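PDB 6HU8: transcriptional regulator ComR from Streptococcus vestibularis F0396, which probably binds DNA through an HTH domain and serves as the competence regulator of the ComRS peptide-pheromone signalling system, as an RNPP-family member. Local coordinates for residues 10-13 with 14-18; 81-84 with 85-89; 187-190 with 191-195. All coordinates share one frame; numbering follows the deposited sequence.

Contact 1: 10-13 with 14-18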
ATOM      1  N   ARG A  10     -11.889   1.530  29.026  1.00 39.91           N
ATOM      2  CA  ARG A  10     -11.480   0.316  29.742  1.00 40.83           C
ATOM      3  C   ARG A  10      -9.975   0.126  29.689  1.00 40.55           C
ATOM      4  O   ARG A  10      -9.345  -0.236  30.679  1.00 38.10           O
ATOM      5  CB  ARG A  10     -12.173  -0.917  29.169  1.00 42.57           C
ATOM      6  CG  ARG A  10     -13.507  -1.190  29.816  1.00 48.03           C
ATOM      7  CD  ARG A  10     -14.156  -2.419  29.236  1.00 53.05           C
ATOM      8  NE  ARG A  10     -15.591  -2.217  29.046  1.00 55.96           N
ATOM      9  CZ  ARG A  10     -16.183  -2.060  27.864  1.00 55.80           C
ATOM     10  NH1 ARG A  10     -17.499  -1.883  27.809  1.00 57.46           N
ATOM     11  NH2 ARG A  10     -15.472  -2.096  26.732  1.00 48.26           N
ATOM     12  N   ILE A  11      -9.406   0.370  28.518  1.00 37.48           N
ATOM     13  CA  ILE A  11      -7.972   0.286  28.346  1.00 38.52           C
ATOM     14  C   ILE A  11      -7.273   1.319  29.217  1.00 38.60           C
ATOM     15  O   ILE A  11      -6.309   1.007  29.931  1.00 36.26           O
ATOM     16  CB  ILE A  11      -7.581   0.497  26.875  1.00 38.35           C
ATOM     17  CG1 ILE A  11      -8.010  -0.717  26.032  1.00 33.70           C
ATOM     18  CG2 ILE A  11      -6.093   0.742  26.759  1.00 33.19           C
ATOM     19  CD1 ILE A  11      -7.940  -0.469  24.514  1.00 31.87           C
ATOM     20  N   LYS A  12      -7.760   2.552  29.139  1.00 37.75           N
ATOM     21  CA  LYS A  12      -7.173   3.646  29.890  1.00 40.58           C
ATOM     22  C   LYS A  12      -7.277   3.418  31.397  1.00 40.79           C
ATOM     23  O   LYS A  12      -6.321   3.696  32.140  1.00 40.32           O
ATOM     24  CB  LYS A  12      -7.840   4.972  29.515  1.00 39.71           C
ATOM     25  CG  LYS A  12      -7.249   6.192  30.226  1.00 42.74           C
ATOM     26  CD  LYS A  12      -7.700   7.472  29.542  1.00 47.37           C
ATOM     27  CE  LYS A  12      -8.512   8.363  30.466  1.00 57.35           C
ATOM     28  NZ  LYS A  12      -7.643   9.212  31.332  1.00 55.83           N
ATOM     29  N   THR A  13      -8.429   2.925  31.852  1.00 40.39           N
ATOM     30  CA  THR A  13      -8.627   2.714  33.286  1.00 40.53           C
ATOM     31  C   THR A  13      -7.677   1.647  33.810  1.00 39.97           C
ATOM     32  O   THR A  13      -7.086   1.808  34.878  1.00 46.72           O
ATOM     33  CB  THR A  13     -10.082   2.330  33.615  1.00 39.41           C
ATOM     34  OG1 THR A  13     -10.932   3.439  33.315  1.00 38.44           O
ATOM     35  CG2 THR A  13     -10.235   1.999  35.090  1.00 39.38           C
ATOM     36  N   GLU A  14      -7.490   0.583  33.047  1.00 41.02           N
ATOM     37  CA  GLU A  14      -6.620  -0.501  33.498  1.00 42.66           C
ATOM     38  C   GLU A  14      -5.140  -0.104  33.469  1.00 44.73           C
ATOM     39  O   GLU A  14      -4.374  -0.464  34.371  1.00 41.15           O
ATOM     40  CB  GLU A  14      -6.841  -1.747  32.650  1.00 39.63           C
ATOM     41  CG  GLU A  14      -5.997  -2.930  33.067  1.00 41.40           C
ATOM     42  CD  GLU A  14      -6.365  -3.446  34.446  1.00 48.20           C
ATOM     43  OE1 GLU A  14      -5.444  -3.835  35.198  1.00 47.63           O
ATOM     44  OE2 GLU A  14      -7.576  -3.462  34.774  1.00 48.60           O
ATOM     45  N   ARG A  15      -4.738   0.616  32.422  1.00 37.91           N
ATOM     46  CA  ARG A  15      -3.377   1.133  32.347  1.00 39.72           C
ATOM     47  C   ARG A  15      -3.062   1.989  33.577  1.00 42.31           C
ATOM     48  O   ARG A  15      -2.013   1.819  34.217  1.00 40.90           O
ATOM     49  CB  ARG A  15      -3.175   1.954  31.062  1.00 39.43           C
ATOM     50  CG  ARG A  15      -1.752   2.493  30.914  1.00 38.38           C
ATOM     51  CD  ARG A  15      -1.529   3.293  29.638  1.00 36.69           C
ATOM     52  NE  ARG A  15      -2.466   4.409  29.484  1.00 38.62           N
ATOM     53  CZ  ARG A  15      -2.403   5.558  30.155  1.00 41.66           C
ATOM     54  NH1 ARG A  15      -1.465   5.750  31.075  1.00 38.60           N
ATOM     55  NH2 ARG A  15      -3.301   6.511  29.927  1.00 42.32           N
ATOM     56  N   GLU A  16      -3.969   2.909  33.896  1.00 40.38           N
ATOM     57  CA  GLU A  16      -3.779   3.817  35.030  1.00 43.86           C
ATOM     58  C   GLU A  16      -3.805   3.055  36.339  1.00 44.81           C
ATOM     59  O   GLU A  16      -3.006   3.307  37.227  1.00 47.18           O
ATOM     60  CB  GLU A  16      -4.848   4.905  35.038  1.00 45.62           C
ATOM     61  CG  GLU A  16      -4.568   6.004  34.021  1.00 47.27           C
ATOM     62  CD  GLU A  16      -5.734   6.958  33.843  1.00 52.25           C
ATOM     63  OE1 GLU A  16      -6.811   6.710  34.434  1.00 53.20           O
ATOM     64  OE2 GLU A  16      -5.566   7.953  33.102  1.00 56.81           O
ATOM     65  N   CYS A  17      -4.728   2.108  36.438  1.00 44.01           N
ATOM     66  CA  CYS A  17      -4.801   1.218  37.585  1.00 45.76           C
ATOM     67  C   CYS A  17      -3.437   0.583  37.867  1.00 44.60           C
ATOM     68  O   CYS A  17      -3.059   0.407  39.012  1.00 49.50           O
ATOM     69  CB  CYS A  17      -5.855   0.133  37.332  1.00 48.10           C
ATOM     70  SG  CYS A  17      -6.464  -0.658  38.814  1.00 66.74           S
ATOM     71  N   GLN A  18      -2.695   0.245  36.817  1.00 40.10           N
ATOM     72  CA  GLN A  18      -1.368  -0.358  36.988  1.00 42.58           C
ATOM     73  C   GLN A  18      -0.258   0.698  37.066  1.00 42.13           C
ATOM     74  O   GLN A  18       0.928   0.355  37.034  1.00 41.42           O
ATOM     75  CB  GLN A  18      -1.060  -1.345  35.845  1.00 38.82           C
ATOM     76  CG  GLN A  18      -2.100  -2.487  35.680  1.00 37.25           C
ATOM     77  CD  GLN A  18      -1.680  -3.529  34.662  1.00 39.74           C
ATOM     78  OE1 GLN A  18      -0.492  -3.672  34.354  1.00 43.46           O
ATOM     79  NE2 GLN A  18      -2.650  -4.272  34.130  1.00 36.51           N
TER

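Contact 2: 81-84 with 85-89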
ATOM      1  N   MET A  81     -15.689  -7.071   0.059  1.00 42.46           N
ATOM      2  CA  MET A  81     -15.726  -5.829  -0.709  1.00 45.65           C
ATOM      3  C   MET A  81     -14.350  -5.175  -0.800  1.00 48.16           C
ATOM      4  O   MET A  81     -14.000  -4.600  -1.836  1.00 48.37           O
ATOM      5  CB  MET A  81     -16.727  -4.854  -0.102  1.00 48.45           C
ATOM      6  CG  MET A  81     -18.156  -5.352  -0.166  1.00 48.10           C
ATOM      7  SD  MET A  81     -19.311  -4.225   0.625  1.00 56.41           S
ATOM      8  CE  MET A  81     -19.193  -2.798  -0.446  1.00 49.51           C
ATOM      9  N   LYS A  82     -13.569  -5.264   0.274  1.00 43.57           N
ATOM     10  CA  LYS A  82     -12.182  -4.801   0.236  1.00 44.30           C
ATOM     11  C   LYS A  82     -11.393  -5.606  -0.784  1.00 45.37           C
ATOM     12  O   LYS A  82     -10.635  -5.046  -1.588  1.00 42.48           O
ATOM     13  CB  LYS A  82     -11.518  -4.899   1.614  1.00 44.20           C
ATOM     14  CG  LYS A  82     -10.061  -4.404   1.658  1.00 40.53           C
ATOM     15  CD  LYS A  82      -9.428  -4.642   3.056  1.00 42.00           C
ATOM     16  CE  LYS A  82      -7.954  -4.202   3.126  1.00 47.38           C
ATOM     17  NZ  LYS A  82      -7.304  -4.560   4.440  1.00 40.72           N
ATOM     18  N   ASN A  83     -11.580  -6.919  -0.764  1.00 42.88           N
ATOM     19  CA  ASN A  83     -10.900  -7.778  -1.726  1.00 47.28           C
ATOM     20  C   ASN A  83     -11.267  -7.403  -3.164  1.00 46.06           C
ATOM     21  O   ASN A  83     -10.386  -7.238  -4.001  1.00 48.44           O
ATOM     22  CB  ASN A  83     -11.225  -9.255  -1.453  1.00 54.33           C
ATOM     23  CG  ASN A  83     -10.387 -10.212  -2.299  1.00 53.41           C
ATOM     24  OD1 ASN A  83      -9.168 -10.270  -2.163  1.00 49.61           O
ATOM     25  ND2 ASN A  83     -11.047 -10.984  -3.162  1.00 53.45           N
ATOM     26  N   ARG A  84     -12.560  -7.251  -3.445  1.00 47.56           N
ATOM     27  CA  ARG A  84     -12.997  -6.858  -4.789  1.00 50.47           C
ATOM     28  C   ARG A  84     -12.412  -5.505  -5.198  1.00 49.75           C
ATOM     29  O   ARG A  84     -11.930  -5.344  -6.327  1.00 51.20           O
ATOM     30  CB  ARG A  84     -14.525  -6.810  -4.873  1.00 51.23           C
ATOM     31  CG  ARG A  84     -15.185  -8.180  -4.969  1.00 55.85           C
ATOM     32  CD  ARG A  84     -16.706  -8.071  -4.998  1.00 54.03           C
ATOM     33  NE  ARG A  84     -17.327  -9.106  -4.175  1.00 57.62           N
ATOM     34  CZ  ARG A  84     -18.160  -8.855  -3.170  1.00 57.60           C
ATOM     35  NH1 ARG A  84     -18.676  -9.852  -2.456  1.00 62.24           N
ATOM     36  NH2 ARG A  84     -18.478  -7.603  -2.874  1.00 59.96           N
ATOM     37  N   LEU A  85     -12.454  -4.548  -4.271  1.00 47.00           N
ATOM     38  CA  LEU A  85     -11.902  -3.201  -4.466  1.00 48.44           C
ATOM     39  C   LEU A  85     -10.419  -3.190  -4.861  1.00 46.81           C
ATOM     40  O   LEU A  85     -10.030  -2.540  -5.830  1.00 50.99           O
ATOM     41  CB  LEU A  85     -12.097  -2.368  -3.180  1.00 46.34           C
ATOM     42  CG  LEU A  85     -11.203  -1.133  -3.007  1.00 47.65           C
ATOM     43  CD1 LEU A  85     -11.468  -0.127  -4.109  1.00 52.88           C
ATOM     44  CD2 LEU A  85     -11.364  -0.464  -1.629  1.00 46.52           C
ATOM     45  N   ILE A  86      -9.596  -3.894  -4.094  1.00 45.72           N
ATOM     46  CA  ILE A  86      -8.152  -3.899  -4.298  1.00 43.78           C
ATOM     47  C   ILE A  86      -7.761  -4.609  -5.592  1.00 46.12           C
ATOM     48  O   ILE A  86      -6.766  -4.251  -6.226  1.00 50.15           O
ATOM     49  CB  ILE A  86      -7.438  -4.561  -3.102  1.00 41.30           C
ATOM     50  CG1 ILE A  86      -7.715  -3.761  -1.824  1.00 45.55           C
ATOM     51  CG2 ILE A  86      -5.929  -4.683  -3.348  1.00 39.60           C
ATOM     52  CD1 ILE A  86      -6.847  -4.141  -0.661  1.00 48.34           C
ATOM     53  N   LYS A  87      -8.567  -5.598  -5.978  1.00 48.62           N
ATOM     54  CA  LYS A  87      -8.348  -6.407  -7.185  1.00 53.43           C
ATOM     55  C   LYS A  87      -8.719  -5.657  -8.470  1.00 58.21           C
ATOM     56  O   LYS A  87      -8.308  -6.039  -9.566  1.00 63.98           O
ATOM     57  CB  LYS A  87      -9.160  -7.709  -7.102  1.00 48.65           C
ATOM     58  CG  LYS A  87      -8.401  -8.868  -6.489  1.00 49.37           C
ATOM     59  CD  LYS A  87      -9.342  -9.946  -5.957  1.00 53.41           C
ATOM     60  CE  LYS A  87     -10.215 -10.549  -7.040  1.00 55.14           C
ATOM     61  NZ  LYS A  87     -10.984 -11.686  -6.464  1.00 54.83           N
ATOM     62  N   PHE A  88      -9.504  -4.595  -8.317  1.00 57.22           N
ATOM     63  CA  PHE A  88     -10.030  -3.801  -9.427  1.00 57.79           C
ATOM     64  C   PHE A  88      -8.945  -2.913 -10.074  1.00 60.06           C
ATOM     65  O   PHE A  88      -8.474  -1.955  -9.452  1.00 56.20           O
ATOM     66  CB  PHE A  88     -11.192  -2.948  -8.895  1.00 59.75           C
ATOM     67  CG  PHE A  88     -12.071  -2.356  -9.959  1.00 62.85           C
ATOM     68  CD1 PHE A  88     -11.665  -1.245 -10.680  1.00 61.63           C
ATOM     69  CD2 PHE A  88     -13.326  -2.888 -10.207  1.00 66.63           C
ATOM     70  CE1 PHE A  88     -12.481  -0.695 -11.652  1.00 63.81           C
ATOM     71  CE2 PHE A  88     -14.149  -2.340 -11.175  1.00 69.29           C
ATOM     72  CZ  PHE A  88     -13.723  -1.240 -11.900  1.00 68.21           C
ATOM     73  N   PRO A  89      -8.534  -3.227 -11.320  1.00 59.19           N
ATOM     74  CA  PRO A  89      -7.539  -2.366 -11.977  1.00 59.24           C
ATOM     75  C   PRO A  89      -8.191  -1.190 -12.705  1.00 59.32           C
ATOM     76  O   PRO A  89      -9.364  -1.271 -13.069  1.00 57.52           O
ATOM     77  CB  PRO A  89      -6.862  -3.315 -12.968  1.00 59.53           C
ATOM     78  CG  PRO A  89      -7.982  -4.230 -13.385  1.00 60.02           C
ATOM     79  CD  PRO A  89      -8.891  -4.385 -12.160  1.00 62.43           C
TER

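Contact 3: 187-190 with 191-195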
ATOM      1  N   ILE A 187      13.249  -0.111   2.256  1.00 44.99           N
ATOM      2  CA  ILE A 187      11.903  -0.507   1.847  1.00 43.99           C
ATOM      3  C   ILE A 187      11.948  -1.331   0.557  1.00 43.65           C
ATOM      4  O   ILE A 187      11.373  -2.427   0.488  1.00 43.67           O
ATOM      5  CB  ILE A 187      10.990   0.728   1.667  1.00 44.10           C
ATOM      6  CG1 ILE A 187      10.646   1.343   3.030  1.00 46.17           C
ATOM      7  CG2 ILE A 187       9.718   0.358   0.950  1.00 40.05           C
ATOM      8  CD1 ILE A 187       9.927   0.386   3.953  1.00 48.65           C
ATOM      9  N   VAL A 188      12.655  -0.817  -0.455  1.00 45.13           N
ATOM     10  CA  VAL A 188      12.785  -1.518  -1.732  1.00 43.53           C
ATOM     11  C   VAL A 188      13.314  -2.923  -1.507  1.00 43.87           C
ATOM     12  O   VAL A 188      12.764  -3.887  -2.034  1.00 43.76           O
ATOM     13  CB  VAL A 188      13.726  -0.776  -2.723  1.00 40.84           C
ATOM     14  CG1 VAL A 188      13.955  -1.617  -3.972  1.00 36.15           C
ATOM     15  CG2 VAL A 188      13.145   0.576  -3.094  1.00 38.16           C
ATOM     16  N   ASP A 189      14.367  -3.035  -0.700  1.00 44.64           N
ATOM     17  CA  ASP A 189      15.001  -4.325  -0.474  1.00 45.33           C
ATOM     18  C   ASP A 189      14.036  -5.324   0.166  1.00 48.20           C
ATOM     19  O   ASP A 189      14.034  -6.511  -0.169  1.00 48.30           O
ATOM     20  CB  ASP A 189      16.255  -4.162   0.392  1.00 47.92           C
ATOM     21  CG  ASP A 189      16.837  -5.496   0.828  1.00 58.07           C
ATOM     22  OD1 ASP A 189      17.428  -6.191  -0.025  1.00 59.15           O
ATOM     23  OD2 ASP A 189      16.684  -5.863   2.019  1.00 64.81           O
ATOM     24  N   ARG A 190      13.205  -4.840   1.080  1.00 44.58           N
ATOM     25  CA  ARG A 190      12.278  -5.725   1.769  1.00 48.28           C
ATOM     26  C   ARG A 190      11.095  -6.063   0.866  1.00 44.60           C
ATOM     27  O   ARG A 190      10.578  -7.180   0.902  1.00 45.69           O
ATOM     28  CB  ARG A 190      11.805  -5.094   3.084  1.00 49.96           C
ATOM     29  CG  ARG A 190      11.160  -6.092   4.017  1.00 54.54           C
ATOM     30  CD  ARG A 190      12.107  -7.261   4.281  1.00 59.34           C
ATOM     31  NE  ARG A 190      13.190  -6.891   5.193  1.00 64.43           N
ATOM     32  CZ  ARG A 190      14.244  -7.661   5.456  1.00 68.82           C
ATOM     33  NH1 ARG A 190      14.363  -8.852   4.874  1.00 59.73           N
ATOM     34  NH2 ARG A 190      15.180  -7.241   6.306  1.00 70.09           N
ATOM     35  N   VAL A 191      10.675  -5.108   0.043  1.00 42.91           N
ATOM     36  CA  VAL A 191       9.623  -5.377  -0.937  1.00 45.15           C
ATOM     37  C   VAL A 191      10.057  -6.481  -1.894  1.00 43.96           C
ATOM     38  O   VAL A 191       9.291  -7.403  -2.180  1.00 45.15           O
ATOM     39  CB  VAL A 191       9.251  -4.122  -1.747  1.00 45.33           C
ATOM     40  CG1 VAL A 191       8.428  -4.504  -2.984  1.00 42.14           C
ATOM     41  CG2 VAL A 191       8.484  -3.144  -0.869  1.00 38.73           C
ATOM     42  N   LEU A 192      11.304  -6.388  -2.354  1.00 48.07           N
ATOM     43  CA  LEU A 192      11.873  -7.355  -3.283  1.00 45.98           C
ATOM     44  C   LEU A 192      11.982  -8.776  -2.717  1.00 47.09           C
ATOM     45  O   LEU A 192      12.046  -9.741  -3.482  1.00 46.25           O
ATOM     46  CB  LEU A 192      13.252  -6.879  -3.747  1.00 42.98           C
ATOM     47  CG  LEU A 192      13.216  -5.727  -4.749  1.00 44.06           C
ATOM     48  CD1 LEU A 192      14.626  -5.238  -5.083  1.00 38.80           C
ATOM     49  CD2 LEU A 192      12.460  -6.165  -6.003  1.00 37.03           C
ATOM     50  N   LYS A 193      11.978  -8.914  -1.395  1.00 46.34           N
ATOM     51  CA  LYS A 193      12.113 -10.235  -0.774  1.00 47.05           C
ATOM     52  C   LYS A 193      10.788 -10.868  -0.364  1.00 51.06           C
ATOM     53  O   LYS A 193      10.772 -11.969   0.191  1.00 50.87           O
ATOM     54  CB  LYS A 193      13.013 -10.160   0.457  1.00 50.21           C
ATOM     55  CG  LYS A 193      14.472  -9.834   0.181  1.00 53.94           C
ATOM     56  CD  LYS A 193      15.225  -9.709   1.508  1.00 60.58           C
ATOM     57  CE  LYS A 193      16.684  -9.321   1.318  1.00 64.99           C
ATOM     58  NZ  LYS A 193      17.405  -9.456   2.617  1.00 66.23           N
ATOM     59  N   GLN A 194       9.675 -10.190  -0.626  1.00 52.09           N
ATOM     60  CA  GLN A 194       8.376 -10.729  -0.226  1.00 47.60           C
ATOM     61  C   GLN A 194       8.051 -11.986  -1.010  1.00 53.21           C
ATOM     62  O   GLN A 194       8.262 -12.055  -2.231  1.00 47.60           O
ATOM     63  CB  GLN A 194       7.265  -9.685  -0.413  1.00 43.31           C
ATOM     64  CG  GLN A 194       7.418  -8.458   0.485  1.00 44.90           C
ATOM     65  CD  GLN A 194       7.549  -8.825   1.953  1.00 47.16           C
ATOM     66  OE1 GLN A 194       6.630  -9.392   2.541  1.00 44.84           O
ATOM     67  NE2 GLN A 194       8.696  -8.513   2.547  1.00 45.38           N
ATOM     68  N   ASN A 195       7.549 -12.992  -0.305  1.00 46.32           N
ATOM     69  CA  ASN A 195       7.040 -14.173  -0.970  1.00 52.86           C
ATOM     70  C   ASN A 195       5.904 -13.760  -1.891  1.00 52.65           C
ATOM     71  O   ASN A 195       5.207 -12.786  -1.615  1.00 49.87           O
ATOM     72  CB  ASN A 195       6.564 -15.223   0.039  1.00 53.00           C
ATOM     73  CG  ASN A 195       5.864 -16.396  -0.635  1.00 59.57           C
ATOM     74  OD1 ASN A 195       6.461 -17.110  -1.448  1.00 63.14           O
ATOM     75  ND2 ASN A 195       4.586 -16.590  -0.315  1.00 62.66           N
TER

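Contact 1: 10-13 with 14-18
Residues 10-13 and 14-18 form the last turns of helix 3-17, where Arg10 to Thr13 each offer a carbonyl to the amide four residues on, ending with Cys17 N to Thr13 O at 2.8 Å, before Gln18 leaves helical geometry. On the outer side, Lys12 and Glu16 make the classic i to i+4 salt bridge. Lys12 starts with CG anti to its backbone nitrogen (chi1 -178°), then bends at both outer torsions, which brings NZ round to Glu16 OE2 at 3.0 Å. The ammonium meets that oxygen on its syn side, somewhat out of the carboxylate plane. Lys12 CG also lies 4.0 Å from Arg15 NH2, but the guanidinium is held mainly by others: Glu41 in a salt bridge and the carbonyl of Met20. A second pair closes the helix end, Gln18 NE2 giving an almost straight bond (173°) to the anti lone pair of Glu14 OE1 at 3.0 Å; the same nitrogen also bonds to the carbonyl of Leu59. Buried Ile11 packs on Leu37 and Ile40 of helix 34-41 and on Leu52 and Ile55 of helix 49-59, while Arg15 touches Leu25 of helix 22-26.

Contact 2: 81-84 with 85-89
Met81, Lys82 and Asn83 give their carbonyls to Leu85, Ile86 and Lys87 in the backbone bonds that close helix 76-87. The bond from Ile86 N to Lys82 O is the shorter and straighter of the last two, at 2.9 Å, while that from Lys87 N to Asn83 O has lengthened to 3.1 Å with an N-H...O angle of 148°. At the very next residue the pattern changes: Phe88 N bonds to Leu85 O, three residues back, and the chain runs into an extended course at Phe88 and Pro89.

Apolar contact is carried by an unlikely partner, a lysine. Lys82 is fully stretched, all four torsions near 180°, and runs alongside Ile86 with both side chains pointing the same way. The isoleucine's CD1 lies against the lysine methylenes, 3.9 Å from CE and 4.0 Å from CG. This leaves the ammonium group to travel past the hydrocarbon, and it ends in a hydrogen bond with Asn161 and a salt bridge with Glu119, so a charge on a largely buried residue is met by polar partners.

Polar side chains meet on the next ridge. Asn83 and Lys87 cross at a slant. The first two torsions of Lys87 (chi1 -92°) set its CD 3.8 Å from Asn83 CG and 3.5 Å from Asn83 O, and the bend at chi3 then turns the outer chain along the asparagine.

Several helices close round this turn. Leu85 packs on Ile104 of helix 94-111 and on Leu123 and Leu126 of helix 117-131, Ile86 touches Leu164 of helix 160-173, and Asn83 and Lys87 both rest on Ala201 of helix 200-219.

Contact 3: 187-190 with 191-195
The guanidinium of Arg190 and the amide of Gln194 stand almost perpendicular where helix 181-192 ends, their planes 89° apart, without the two groups touching; Gln194 NE2 lies instead against Arg190 CG, at 3.8 Å. Lys193 CD approaches the guanidinium obliquely, 3.6 Å from NH1. The Arg190 carbonyl is approached on opposite faces: Lys193 N comes from one at 3.2 Å, and Gln194 NE2 from the other at 2.8 Å. Neither donor lies on a lone pair, yet the amide bond is nearly straight (172°) and its acceptor lies in the amide plane. Gln194 achieves this by folding back, with a bend at chi2 (-54°) that returns its amide to the last turn. Outside bonds from OE1 to Phe158 N and from NE2 to Lys156 O hold that amide further.

Lys193 stretches across Asp189, its CE resting 3.5 Å from both carboxylate oxygens. NZ forms a long salt bridge to Asp189 OD2 at 3.7 Å, but it also lies near the positive Arg190 NH1, so the carboxylate probably offsets part of that repulsion.

Apolar pairs occupy the other sides of the helix. Val188 CG1 and Leu192 CD1 lie side by side at 3.8 Å, whereas Ile187 and Val191 meet at a slant through their CG2 methyls. Ile187 packs on Ile166 and Phe170 of helix 160-173, and Val191 on Leu210 and Ile213 of helix 200-219. An amphipathic helix lodged between the helices before and after it is consistent with the stacked helices of a tetratricopeptide-type domain.

All three contacts are local and lie at the C-terminal end of a helix, with one side buried and another more exposed, yet their settings differ. Contact 1 is peripheral, its centre about 34 Å from the centre of the chain, and packed on one side against the small N-terminal helices. Contacts 2 and 3 both sit about 13 Å from that centre, within the tetratricopeptide-type domain; their centres are about 23 Å apart, and helices 160-173 and 200-219 touch both. Their chemistry follows suit: a short ion pair dominates the outer side in contact 1, lysine methylenes join the hydrophobic packing in contact 2, and in contact 3 a glutamine secures the helix end while the ion pair is long.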